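Local coordinates for 2-methyl-3-hydroxypyridine-5-carboxylic acid oxygenase (Mesorhizobium loti, PDB 3ALJ), which probably catalyses the FAD-dependent, oxygen-consuming ring opening of 2-methyl-3-hydroxypyridine-5-carboxylic acid, at residues 129-135 with 161-166; 272-278 with 288-294; 335-339 with 364-368. All coordinates share one frame; numbering follows the deposited sequence.

Overall arrangement
The three contacts follow one another along the chain without overlapping. Contacts 1 and 2 both hold FAD: contact 1 binds the adenine end, and contact 2 binds a ribityl hydroxyl and a phosphate oxygen. Their centres are about 15 Å apart, and Arg163 joins them through a probable hydrogen bond from NH1 to Ala289 O, 2.9 Å. In contact 3 the side chain of Cys339 is about 9 Å from FAD. Contact 3 packs against contact 2, centres about 14 Å apart, where His291 CG meets Thr336 CG2 at 3.5 Å. Contacts 1 and 3 do not touch, and their centres are about 28 Å apart.

Contact 1 (129-135 with 161-166); sequences EAVAADP and KVRDSI. With FAD (flavin-adenine dinucleotide), chain B.
Ala133 is the centre of the tight part of this contact. Its CB lies 3.7 Å from Val162 CG1 and also touches Ile166 CD1. Ile166 CD1 meets the CD of the Pro135 ring. At the start of strand 130-134, Ala130 CB meets the other methyl of Val162, CG2, at 3.9 Å. The small alanines are consistent with the close approach of helix 161-166: the axes of the two short segments come within 6.3 Å and cross at -54°. Ser165 ties the backbones together. Its OG accepts the amide of Ala133, N to OG 3.0 Å, and donates to Lys161 O one turn back in the helix. A chi1 of 63° places OG between the backbone N and carbonyl carbon of Ser165, where it can serve both. Lys161 O also takes the amide of Ser165.

The loose side is the exposed Lys161, an extended chain that runs out past Ala130 O. Its NZ forms a salt bridge with OE2 of the partly exposed Glu129 at 2.8 Å, on the syn side but 34° out of the carboxylate plane.

Ala130 is a separate, buried spot. Its backbone reads the adenine edge: N donates to FAD N1A at 3.0 Å, and FAD N6A donates to O at 2.8 Å. This pair of bonds would distinguish adenine from guanine. Glu129 CG packs 3.5 Å from FAD N6A.

Strand 130-134 is an edge strand of a three-stranded antiparallel sheet. Val131 and Ala132 form a classic beta bulge opposite Thr140. Leu139 of strand 138-141 touches Ala130, Ala133 and Val162. Ala17 touches Ala130 and Val162, and Val283 touches Val162 and Ile166. They connect the contact to the mixed sheet that holds strands 13-17 and 283-285.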
loop_
_atom_site.group_PDB
_atom_site.type_symbol
_atom_site.label_atom_id
_atom_site.label_comp_id
_atom_site.label_asym_id
_atom_site.label_seq_id
_atom_site.Cartn_x
_atom_site.Cartn_y
_atom_site.Cartn_z
ATOM N N GLU A 129 -14.386 14.330 7.837
ATOM C CA GLU A 129 -13.161 13.995 8.611
ATOM C C GLU A 129 -13.460 13.566 9.988
ATOM O O GLU A 129 -14.171 14.307 10.748
ATOM C CB GLU A 129 -12.206 15.250 8.662
ATOM C CG GLU A 129 -10.910 14.987 9.504
ATOM C CD GLU A 129 -10.086 16.203 9.735
ATOM O OE1 GLU A 129 -10.599 17.337 9.532
ATOM O OE2 GLU A 129 -8.941 16.028 10.138
ATOM N N ALA A 130 -12.957 12.444 10.444
ATOM C CA ALA A 130 -13.069 12.002 11.847
ATOM C C ALA A 130 -11.997 12.717 12.624
ATOM O O ALA A 130 -10.810 12.705 12.312
ATOM C CB ALA A 130 -12.810 10.475 12.024
ATOM N N VAL A 131 -12.421 13.493 13.668
ATOM C CA VAL A 131 -11.406 14.283 14.439
ATOM C C VAL A 131 -11.268 13.701 15.836
ATOM O O VAL A 131 -10.182 13.901 16.464
ATOM C CB VAL A 131 -11.721 15.808 14.488
ATOM C CG1 VAL A 131 -11.779 16.384 13.105
ATOM C CG2 VAL A 131 -12.982 16.023 15.216
ATOM N N ALA A 132 -12.251 12.943 16.303
ATOM C CA ALA A 132 -12.094 12.305 17.592
ATOM C C ALA A 132 -12.832 11.030 17.667
ATOM O O ALA A 132 -13.852 10.827 16.953
ATOM C CB ALA A 132 -12.487 13.291 18.749
ATOM N N ALA A 133 -12.383 10.106 18.489
ATOM C CA ALA A 133 -13.118 8.836 18.660
ATOM C C ALA A 133 -13.144 8.463 20.139
ATOM O O ALA A 133 -12.200 8.800 20.862
ATOM C CB ALA A 133 -12.421 7.635 17.848
ATOM N N ASP A 134 -14.153 7.678 20.525
ATOM C CA ASP A 134 -14.245 7.301 21.939
ATOM C C ASP A 134 -14.370 5.777 21.890
ATOM O O ASP A 134 -15.231 5.263 21.135
ATOM C CB ASP A 134 -15.521 7.925 22.526
ATOM C CG ASP A 134 -15.642 7.725 24.008
ATOM O OD1 ASP A 134 -15.347 6.638 24.548
ATOM O OD2 ASP A 134 -16.009 8.667 24.727
ATOM N N PRO A 135 -13.535 5.057 22.660
ATOM C CA PRO A 135 -13.664 3.591 22.770
ATOM C C PRO A 135 -15.035 3.036 23.118
ATOM O O PRO A 135 -15.338 1.888 22.836
ATOM C CB PRO A 135 -12.749 3.241 23.925
ATOM C CG PRO A 135 -11.644 4.268 23.899
ATOM C CD PRO A 135 -12.335 5.559 23.369
ATOM N N LYS A 161 -6.299 10.584 13.288
ATOM C CA LYS A 161 -6.898 11.292 14.422
ATOM C C LYS A 161 -7.740 10.404 15.266
ATOM O O LYS A 161 -7.927 10.687 16.467
ATOM C CB LYS A 161 -7.708 12.536 13.909
ATOM C CG LYS A 161 -6.762 13.718 13.494
ATOM C CD LYS A 161 -7.606 14.933 12.997
ATOM C CE LYS A 161 -6.639 15.997 12.562
ATOM N NZ LYS A 161 -7.519 17.165 12.250
ATOM N N VAL A 162 -8.296 9.316 14.704
ATOM C CA VAL A 162 -8.913 8.348 15.549
ATOM C C VAL A 162 -7.870 7.840 16.572
ATOM O O VAL A 162 -8.166 7.766 17.790
ATOM C CB VAL A 162 -9.535 7.203 14.678
ATOM C CG1 VAL A 162 -9.983 5.977 15.543
ATOM C CG2 VAL A 162 -10.671 7.753 13.750
ATOM N N ARG A 163 -6.651 7.496 16.125
ATOM C CA ARG A 163 -5.626 7.073 17.017
ATOM C C ARG A 163 -5.185 8.186 17.970
ATOM O O ARG A 163 -5.211 7.959 19.201
ATOM C CB ARG A 163 -4.418 6.723 16.146
ATOM C CG ARG A 163 -3.160 6.290 16.970
ATOM C CD ARG A 163 -1.944 6.216 16.085
ATOM N NE ARG A 163 -1.592 7.523 15.540
ATOM C CZ ARG A 163 -1.087 7.768 14.357
ATOM N NH1 ARG A 163 -0.850 6.838 13.456
ATOM N NH2 ARG A 163 -0.771 9.031 14.087
ATOM N N ASP A 164 -4.909 9.371 17.427
ATOM C CA ASP A 164 -4.270 10.337 18.340
ATOM C C ASP A 164 -5.278 11.010 19.259
ATOM O O ASP A 164 -4.835 11.523 20.333
ATOM C CB ASP A 164 -3.500 11.319 17.510
ATOM C CG ASP A 164 -2.183 10.655 16.909
ATOM O OD1 ASP A 164 -1.734 9.624 17.464
ATOM O OD2 ASP A 164 -1.654 11.235 15.984
ATOM N N SER A 165 -6.552 11.023 18.912
ATOM C CA SER A 165 -7.543 11.573 19.936
ATOM C C SER A 165 -7.685 10.715 21.108
ATOM O O SER A 165 -7.914 11.231 22.234
ATOM C CB SER A 165 -8.933 11.733 19.288
ATOM O OG SER A 165 -9.480 10.479 18.867
ATOM N N ILE A 166 -7.487 9.421 20.983
ATOM C CA ILE A 166 -7.550 8.487 22.088
ATOM C C ILE A 166 -6.208 8.418 22.789
ATOM O O ILE A 166 -6.182 8.342 24.070
ATOM C CB ILE A 166 -7.982 7.070 21.547
ATOM C CG1 ILE A 166 -9.394 7.160 21.072
ATOM C CG2 ILE A 166 -7.760 5.940 22.624
ATOM C CD1 ILE A 166 -9.899 5.933 20.288
HETATM P PA FAD B . -4.034 5.768 3.220
HETATM O O1A FAD B . -3.856 5.097 1.894
HETATM O O2A FAD B . -3.158 6.812 3.604
HETATM O O5B FAD B . -5.536 6.284 3.242
HETATM C C5B FAD B . -6.061 7.031 4.390
HETATM C C4B FAD B . -7.240 7.758 3.777
HETATM O O4B FAD B . -7.809 8.427 4.955
HETATM C C3B FAD B . -6.899 8.855 2.837
HETATM O O3B FAD B . -7.760 8.836 1.680
HETATM C C2B FAD B . -7.017 10.151 3.718
HETATM O O2B FAD B . -7.380 11.321 2.965
HETATM C C1B FAD B . -8.156 9.835 4.630
HETATM N N9A FAD B . -8.069 10.446 5.918
HETATM C C8A FAD B . -6.960 10.831 6.639
HETATM N N7A FAD B . -7.300 11.297 7.850
HETATM C C5A FAD B . -8.683 11.220 7.912
HETATM C C6A FAD B . -9.591 11.469 8.937
HETATM N N6A FAD B . -9.165 11.969 10.145
HETATM N N1A FAD B . -10.878 11.242 8.663
HETATM C C2A FAD B . -11.310 10.802 7.476
HETATM N N3A FAD B . -10.474 10.498 6.441
HETATM C C4A FAD B . -9.154 10.694 6.710
HETATM N N1 FAD B . 2.113 -0.806 -0.338
HETATM C C2 FAD B . 1.938 -1.891 -1.069
HETATM O O2 FAD B . 1.181 -2.818 -0.740
HETATM N N3 FAD B . 2.637 -2.041 -2.268
HETATM C C4 FAD B . 3.494 -1.048 -2.744
HETATM O O4 FAD B . 3.989 -1.168 -3.926
HETATM C C4X FAD B . 3.670 0.068 -1.945
HETATM N N5 FAD B . 4.629 1.067 -2.329
HETATM C C5X FAD B . 4.848 2.144 -1.490
HETATM C C6 FAD B . 5.851 3.084 -1.780
HETATM C C7 FAD B . 6.027 4.188 -0.985
HETATM C C7M FAD B . 7.136 5.216 -1.349
HETATM C C8 FAD B . 5.270 4.356 0.155
HETATM C C8M FAD B . 5.464 5.566 1.099
HETATM C C9 FAD B . 4.270 3.424 0.463
HETATM C C9A FAD B . 4.078 2.273 -0.341
HETATM N N10 FAD B . 3.071 1.260 -0.019
HETATM C C10 FAD B . 2.928 0.172 -0.794
HETATM C "C1'" FAD B . 2.251 1.420 1.275
HETATM C "C2'" FAD B . 0.877 1.975 0.926
HETATM O "O2'" FAD B . 1.034 3.221 0.216
HETATM C "C3'" FAD B . 0.123 2.314 2.226
HETATM O "O3'" FAD B . 0.515 1.305 3.230
HETATM C "C4'" FAD B . -1.343 2.229 2.120
HETATM O "O4'" FAD B . -1.756 3.248 1.166
HETATM C "C5'" FAD B . -2.019 2.553 3.412
HETATM O "O5'" FAD B . -3.428 2.478 3.221
HETATM P P FAD B . -4.336 3.100 4.355
HETATM O O1P FAD B . -5.714 2.942 3.870
HETATM O O2P FAD B . -3.974 2.588 5.715
HETATM O O3P FAD B . -3.922 4.664 4.393
#

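Contact 2 (272-278 with 288-294); sequences TTKLDSW and DAAHAMC. With FAD (flavin-adenine dinucleotide), chain B.
Thr273 makes all three direct hydrogen bonds between the segments. Its OG1 donates to Asp288 O at 2.9 Å and accepts from Ala292 N at 2.9 Å. Here OG1 sits between the backbone N and carbonyl carbon, chi1 55°, and faces the short helical turn 288-291. The amide of Thr273 donates to Ala292 O, from 41° above the carbonyl plane. His291 CA adds a C-H...O contact to Thr273 O. A valine in place of Thr273 would probably leave Ala292 N without its acceptor and Asp288 O without its donor.

A water bridges the other end. It accepts from Leu275 N and Trp278 NE1, and donates to Ala290 O at 2.6 Å.

The apolar and aromatic contacts lie beside this water. Ala290 CB sits over one face of the Trp278 five-membered ring, a CH-pi contact of 3.7 Å to the centroid. Trp278 CZ2 meets His291 CD2 at 3.8 Å, with the rings oblique at 46°. Leu275 CD1 packs on Ala290 CB at 4.3 Å.

Asp288 binds FAD with both backbone and side chain. Its N donates to phosphate oxygen O2P, and its OD1 accepts from ribityl O3' at 2.8 Å. Thr273 is thus placed in the second shell of the cofactor site, and by bonding Asp288 O it is likely to steady the residue that grips the cofactor.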
loop_
_atom_site.group_PDB
_atom_site.type_symbol
_atom_site.label_atom_id
_atom_site.label_comp_id
_atom_site.label_asym_id
_atom_site.label_seq_id
_atom_site.Cartn_x
_atom_site.Cartn_y
_atom_site.Cartn_z
ATOM N N THR A 272 7.000 5.813 8.946
ATOM C CA THR A 272 6.582 4.616 9.644
ATOM C C THR A 272 5.891 4.864 10.911
ATOM O O THR A 272 6.063 5.963 11.544
ATOM C CB THR A 272 7.830 3.682 9.952
ATOM O OG1 THR A 272 8.751 4.379 10.835
ATOM C CG2 THR A 272 8.603 3.324 8.682
ATOM N N THR A 273 5.053 3.936 11.344
ATOM C CA THR A 273 4.324 3.985 12.685
ATOM C C THR A 273 4.354 2.613 13.281
ATOM O O THR A 273 4.180 1.590 12.604
ATOM C CB THR A 273 2.803 4.479 12.595
ATOM O OG1 THR A 273 2.107 3.639 11.637
ATOM C CG2 THR A 273 2.740 5.859 11.992
ATOM N N LYS A 274 4.553 2.604 14.603
ATOM C CA LYS A 274 4.459 1.320 15.312
ATOM C C LYS A 274 3.810 1.620 16.690
ATOM O O LYS A 274 4.239 2.631 17.299
ATOM C CB LYS A 274 5.817 0.597 15.552
ATOM C CG LYS A 274 5.582 -0.866 16.106
ATOM C CD LYS A 274 6.947 -1.550 16.053
ATOM C CE LYS A 274 6.713 -2.942 16.608
ATOM N NZ LYS A 274 8.108 -3.663 16.451
ATOM N N LEU A 275 2.799 0.809 17.062
ATOM C CA LEU A 275 1.986 1.130 18.256
ATOM C C LEU A 275 2.042 0.021 19.319
ATOM O O LEU A 275 2.201 -1.111 18.973
ATOM C CB LEU A 275 0.507 1.261 17.883
ATOM C CG LEU A 275 0.074 2.325 16.874
ATOM C CD1 LEU A 275 -1.477 2.456 16.748
ATOM C CD2 LEU A 275 0.800 3.530 16.673
ATOM N N ASP A 276 1.793 0.428 20.566
ATOM C CA ASP A 276 1.678 -0.507 21.738
ATOM C C ASP A 276 0.570 -1.560 21.411
ATOM O O ASP A 276 0.661 -2.775 21.697
ATOM C CB ASP A 276 1.412 0.303 23.039
ATOM C CG ASP A 276 1.311 -0.586 24.275
ATOM O OD1 ASP A 276 0.215 -0.604 24.895
ATOM O OD2 ASP A 276 2.342 -1.206 24.591
ATOM N N SER A 277 -0.538 -1.037 20.891
ATOM C CA SER A 277 -1.697 -1.846 20.573
ATOM C C SER A 277 -2.486 -1.249 19.470
ATOM O O SER A 277 -2.231 -0.066 19.148
ATOM C CB SER A 277 -2.572 -2.095 21.848
ATOM O OG SER A 277 -3.221 -0.862 22.133
ATOM N N TRP A 278 -3.410 -2.012 18.917
ATOM C CA TRP A 278 -4.234 -1.524 17.742
ATOM C C TRP A 278 -5.670 -1.325 18.065
ATOM O O TRP A 278 -6.462 -0.964 17.220
ATOM C CB TRP A 278 -4.144 -2.557 16.587
ATOM C CG TRP A 278 -2.777 -2.684 15.988
ATOM C CD1 TRP A 278 -1.618 -1.958 16.252
ATOM C CD2 TRP A 278 -2.422 -3.621 14.984
ATOM N NE1 TRP A 278 -0.548 -2.411 15.440
ATOM C CE2 TRP A 278 -1.062 -3.424 14.663
ATOM C CE3 TRP A 278 -3.137 -4.585 14.293
ATOM C CZ2 TRP A 278 -0.428 -4.161 13.642
ATOM C CZ3 TRP A 278 -2.507 -5.353 13.323
ATOM C CH2 TRP A 278 -1.182 -5.125 13.001
ATOM N N ASP A 288 -2.049 2.147 7.716
ATOM C CA ASP A 288 -0.944 2.998 8.111
ATOM C C ASP A 288 -1.229 3.743 9.496
ATOM O O ASP A 288 -0.255 4.213 10.122
ATOM C CB ASP A 288 -0.751 4.098 7.058
ATOM C CG ASP A 288 0.106 3.634 5.853
ATOM O OD1 ASP A 288 0.425 2.439 5.763
ATOM O OD2 ASP A 288 0.430 4.537 5.053
ATOM N N ALA A 289 -2.481 3.815 9.893
ATOM C CA ALA A 289 -2.803 4.354 11.232
ATOM C C ALA A 289 -2.058 3.548 12.313
ATOM O O ALA A 289 -1.765 4.085 13.406
ATOM C CB ALA A 289 -4.301 4.292 11.478
ATOM N N ALA A 290 -1.854 2.238 12.046
ATOM C CA ALA A 290 -1.268 1.341 13.033
ATOM C C ALA A 290 0.127 0.906 12.717
ATOM O O ALA A 290 0.900 0.577 13.627
ATOM C CB ALA A 290 -2.179 0.122 13.208
ATOM N N HIS A 291 0.453 0.735 11.400
ATOM C CA HIS A 291 1.684 -0.041 11.077
ATOM C C HIS A 291 2.303 0.390 9.762
ATOM O O HIS A 291 2.827 -0.414 9.002
ATOM C CB HIS A 291 1.309 -1.566 11.070
ATOM C CG HIS A 291 0.229 -1.925 10.115
ATOM N ND1 HIS A 291 0.354 -1.815 8.742
ATOM C CD2 HIS A 291 -1.004 -2.443 10.345
ATOM C CE1 HIS A 291 -0.790 -2.243 8.179
ATOM N NE2 HIS A 291 -1.620 -2.604 9.107
ATOM N N ALA A 292 2.359 1.682 9.518
ATOM C CA ALA A 292 3.081 2.117 8.339
ATOM C C ALA A 292 4.531 1.719 8.334
ATOM O O ALA A 292 5.149 1.660 9.416
ATOM C CB ALA A 292 3.028 3.638 8.202
ATOM N N MET A 293 5.075 1.290 7.188
ATOM C CA MET A 293 6.352 0.606 7.104
ATOM C C MET A 293 7.181 1.052 5.928
ATOM O O MET A 293 6.662 1.732 5.032
ATOM C CB MET A 293 6.100 -0.899 7.138
ATOM C CG MET A 293 5.400 -1.419 5.883
ATOM S SD MET A 293 5.203 -3.235 5.912
ATOM C CE MET A 293 3.735 -3.350 6.982
ATOM N N CYS A 294 8.435 0.681 5.931
ATOM C CA CYS A 294 9.225 0.909 4.754
ATOM C C CYS A 294 8.706 0.112 3.564
ATOM O O CYS A 294 8.242 -1.002 3.770
ATOM C CB CYS A 294 10.692 0.488 5.009
ATOM S SG CYS A 294 11.471 1.559 6.327
HETATM P PA FAD B . -4.034 5.768 3.220
HETATM O O1A FAD B . -3.856 5.097 1.894
HETATM O O2A FAD B . -3.158 6.812 3.604
HETATM O O5B FAD B . -5.536 6.284 3.242
HETATM C C5B FAD B . -6.061 7.031 4.390
HETATM C C4B FAD B . -7.240 7.758 3.777
HETATM O O4B FAD B . -7.809 8.427 4.955
HETATM C C3B FAD B . -6.899 8.855 2.837
HETATM O O3B FAD B . -7.760 8.836 1.680
HETATM C C2B FAD B . -7.017 10.151 3.718
HETATM O O2B FAD B . -7.380 11.321 2.965
HETATM C C1B FAD B . -8.156 9.835 4.630
HETATM N N9A FAD B . -8.069 10.446 5.918
HETATM C C8A FAD B . -6.960 10.831 6.639
HETATM N N7A FAD B . -7.300 11.297 7.850
HETATM C C5A FAD B . -8.683 11.220 7.912
HETATM C C6A FAD B . -9.591 11.469 8.937
HETATM N N6A FAD B . -9.165 11.969 10.145
HETATM N N1A FAD B . -10.878 11.242 8.663
HETATM C C2A FAD B . -11.310 10.802 7.476
HETATM N N3A FAD B . -10.474 10.498 6.441
HETATM C C4A FAD B . -9.154 10.694 6.710
HETATM N N1 FAD B . 2.113 -0.806 -0.338
HETATM C C2 FAD B . 1.938 -1.891 -1.069
HETATM O O2 FAD B . 1.181 -2.818 -0.740
HETATM N N3 FAD B . 2.637 -2.041 -2.268
HETATM C C4 FAD B . 3.494 -1.048 -2.744
HETATM O O4 FAD B . 3.989 -1.168 -3.926
HETATM C C4X FAD B . 3.670 0.068 -1.945
HETATM N N5 FAD B . 4.629 1.067 -2.329
HETATM C C5X FAD B . 4.848 2.144 -1.490
HETATM C C6 FAD B . 5.851 3.084 -1.780
HETATM C C7 FAD B . 6.027 4.188 -0.985
HETATM C C7M FAD B . 7.136 5.216 -1.349
HETATM C C8 FAD B . 5.270 4.356 0.155
HETATM C C8M FAD B . 5.464 5.566 1.099
HETATM C C9 FAD B . 4.270 3.424 0.463
HETATM C C9A FAD B . 4.078 2.273 -0.341
HETATM N N10 FAD B . 3.071 1.260 -0.019
HETATM C C10 FAD B . 2.928 0.172 -0.794
HETATM C "C1'" FAD B . 2.251 1.420 1.275
HETATM C "C2'" FAD B . 0.877 1.975 0.926
HETATM O "O2'" FAD B . 1.034 3.221 0.216
HETATM C "C3'" FAD B . 0.123 2.314 2.226
HETATM O "O3'" FAD B . 0.515 1.305 3.230
HETATM C "C4'" FAD B . -1.343 2.229 2.120
HETATM O "O4'" FAD B . -1.756 3.248 1.166
HETATM C "C5'" FAD B . -2.019 2.553 3.412
HETATM O "O5'" FAD B . -3.428 2.478 3.221
HETATM P P FAD B . -4.336 3.100 4.355
HETATM O O1P FAD B . -5.714 2.942 3.870
HETATM O O2P FAD B . -3.974 2.588 5.715
HETATM O O3P FAD B . -3.922 4.664 4.393
HETATM O O HOH W 1 2.072 -1.241 15.045
#

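Contact 3 (335-339 with 364-368); sequences ITDRC and EAARY. With BME (beta-mercaptoethanol), chain D.
Arg338 and Glu364 form the polar side of this helix-helix contact. Glu364 OE2 lies in the guanidinium plane, at its edge. The bond from Arg338 NE is nearly straight, 2.8 Å with an N-H...O angle of 167°. NH2 adds a weak bond to the same oxygen. The carboxylate is turned 74° from the guanidinium. The extended Glu364 chain, with CG anti to the backbone N (chi1 170°), carries it across to Arg338, whose own chain bends at chi3.

On the apolar side, Ile335 CD1 sits over the centre of the Tyr368 ring, a CH-pi contact of 4.0 Å to the centroid. Cys339 SG touches Ala365 CB at 3.8 Å.

A water links the two segments, donating to Ile335 O and to Glu364 OE2. A beta-mercaptoethanol, probably from the crystallisation liquor, lies between the helices. Its O1 donates to Ala365 O at 2.8 Å.

Tyr375 of strand 374-375 touches Ile335, Arg338 and Glu364, and its ring meets that of Tyr368. The contact thus fastens helix 364-367 to the long helix 321-349. With Arg338 NE, a weaker NH2 bond and a water all donating to Glu364 OE2, the carboxylate is likely to stay ionised.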
loop_
_atom_site.group_PDB
_atom_site.type_symbol
_atom_site.label_atom_id
_atom_site.label_comp_id
_atom_site.label_asym_id
_atom_site.label_seq_id
_atom_site.Cartn_x
_atom_site.Cartn_y
_atom_site.Cartn_z
ATOM N N ILE A 335 2.345 -11.234 11.964
ATOM C CA ILE A 335 2.761 -11.237 10.547
ATOM C C ILE A 335 3.201 -9.797 10.131
ATOM O O ILE A 335 4.194 -9.578 9.430
ATOM C CB ILE A 335 1.595 -11.716 9.652
ATOM C CG1 ILE A 335 1.032 -13.088 10.236
ATOM C CG2 ILE A 335 2.075 -11.732 8.217
ATOM C CD1 ILE A 335 -0.184 -13.527 9.428
ATOM N N THR A 336 2.424 -8.814 10.538
ATOM C CA THR A 336 2.709 -7.389 10.188
ATOM C C THR A 336 3.921 -6.886 10.938
ATOM O O THR A 336 4.750 -6.200 10.318
ATOM C CB THR A 336 1.497 -6.534 10.571
ATOM O OG1 THR A 336 0.443 -6.752 9.600
ATOM C CG2 THR A 336 1.897 -5.022 10.446
ATOM N N ASP A 337 4.120 -7.244 12.250
ATOM C CA ASP A 337 5.253 -6.759 12.939
ATOM C C ASP A 337 6.537 -7.301 12.302
ATOM O O ASP A 337 7.520 -6.600 12.139
ATOM C CB ASP A 337 5.208 -7.286 14.391
ATOM C CG ASP A 337 4.335 -6.506 15.277
ATOM O OD1 ASP A 337 3.865 -5.420 14.958
ATOM O OD2 ASP A 337 4.064 -7.062 16.380
ATOM N N ARG A 338 6.496 -8.581 11.897
ATOM C CA ARG A 338 7.688 -9.205 11.254
ATOM C C ARG A 338 7.980 -8.595 9.913
ATOM O O ARG A 338 9.102 -8.298 9.563
ATOM C CB ARG A 338 7.499 -10.745 11.029
ATOM C CG ARG A 338 7.707 -11.478 12.367
ATOM C CD ARG A 338 7.760 -13.061 12.205
ATOM N NE ARG A 338 6.543 -13.593 11.586
ATOM C CZ ARG A 338 5.445 -14.022 12.242
ATOM N NH1 ARG A 338 5.455 -13.972 13.597
ATOM N NH2 ARG A 338 4.400 -14.484 11.588
ATOM N N CYS A 339 6.888 -8.361 9.148
ATOM C CA CYS A 339 7.078 -7.769 7.813
ATOM C C CYS A 339 7.605 -6.285 7.854
ATOM O O CYS A 339 8.507 -5.922 7.152
ATOM C CB CYS A 339 5.750 -7.881 7.036
ATOM S SG CYS A 339 5.834 -7.208 5.359
ATOM N N GLU A 364 7.187 -14.102 3.305
ATOM C CA GLU A 364 6.198 -14.645 4.193
ATOM C C GLU A 364 4.888 -13.907 4.198
ATOM O O GLU A 364 3.813 -14.579 4.049
ATOM C CB GLU A 364 6.803 -14.605 5.603
ATOM C CG GLU A 364 5.747 -14.945 6.692
ATOM C CD GLU A 364 6.394 -14.887 8.084
ATOM O OE1 GLU A 364 7.274 -15.725 8.293
ATOM O OE2 GLU A 364 6.140 -13.924 8.846
ATOM N N ALA A 365 4.883 -12.568 4.247
ATOM C CA ALA A 365 3.650 -11.845 4.249
ATOM C C ALA A 365 2.876 -12.130 2.921
ATOM O O ALA A 365 1.627 -12.351 2.869
ATOM C CB ALA A 365 3.857 -10.298 4.402
ATOM N N ALA A 366 3.635 -12.158 1.806
ATOM C CA ALA A 366 2.928 -12.374 0.470
ATOM C C ALA A 366 2.352 -13.790 0.394
ATOM O O ALA A 366 1.334 -13.963 -0.250
ATOM C CB ALA A 366 3.942 -12.172 -0.633
ATOM N N ARG A 367 3.014 -14.764 1.051
ATOM C CA ARG A 367 2.537 -16.142 1.030
ATOM C C ARG A 367 1.296 -16.367 1.803
ATOM O O ARG A 367 0.579 -17.385 1.589
ATOM C CB ARG A 367 3.646 -17.082 1.538
ATOM C CG ARG A 367 4.794 -17.198 0.503
ATOM C CD ARG A 367 5.920 -18.073 1.042
ATOM N NE ARG A 367 5.344 -19.390 1.154
ATOM C CZ ARG A 367 5.210 -20.046 2.282
ATOM N NH1 ARG A 367 5.742 -19.591 3.445
ATOM N NH2 ARG A 367 4.519 -21.168 2.204
ATOM N N TYR A 368 0.973 -15.486 2.806
ATOM C CA TYR A 368 -0.180 -15.691 3.632
ATOM C C TYR A 368 -1.454 -15.578 2.823
ATOM O O TYR A 368 -1.673 -14.610 2.048
ATOM C CB TYR A 368 -0.172 -14.624 4.779
ATOM C CG TYR A 368 -1.355 -14.805 5.706
ATOM C CD1 TYR A 368 -1.489 -16.027 6.448
ATOM C CD2 TYR A 368 -2.380 -13.857 5.757
ATOM C CE1 TYR A 368 -2.598 -16.209 7.269
ATOM C CE2 TYR A 368 -3.444 -14.022 6.622
ATOM C CZ TYR A 368 -3.585 -15.252 7.334
ATOM O OH TYR A 368 -4.679 -15.455 8.166
HETATM C C1 BME D . 0.320 -10.496 5.583
HETATM C C2 BME D . 0.511 -8.986 5.185
HETATM O O1 BME D . -0.332 -11.154 4.489
HETATM S S2 BME D . 1.104 -8.168 6.765
HETATM O O HOH W 2 5.680 -11.447 7.948
#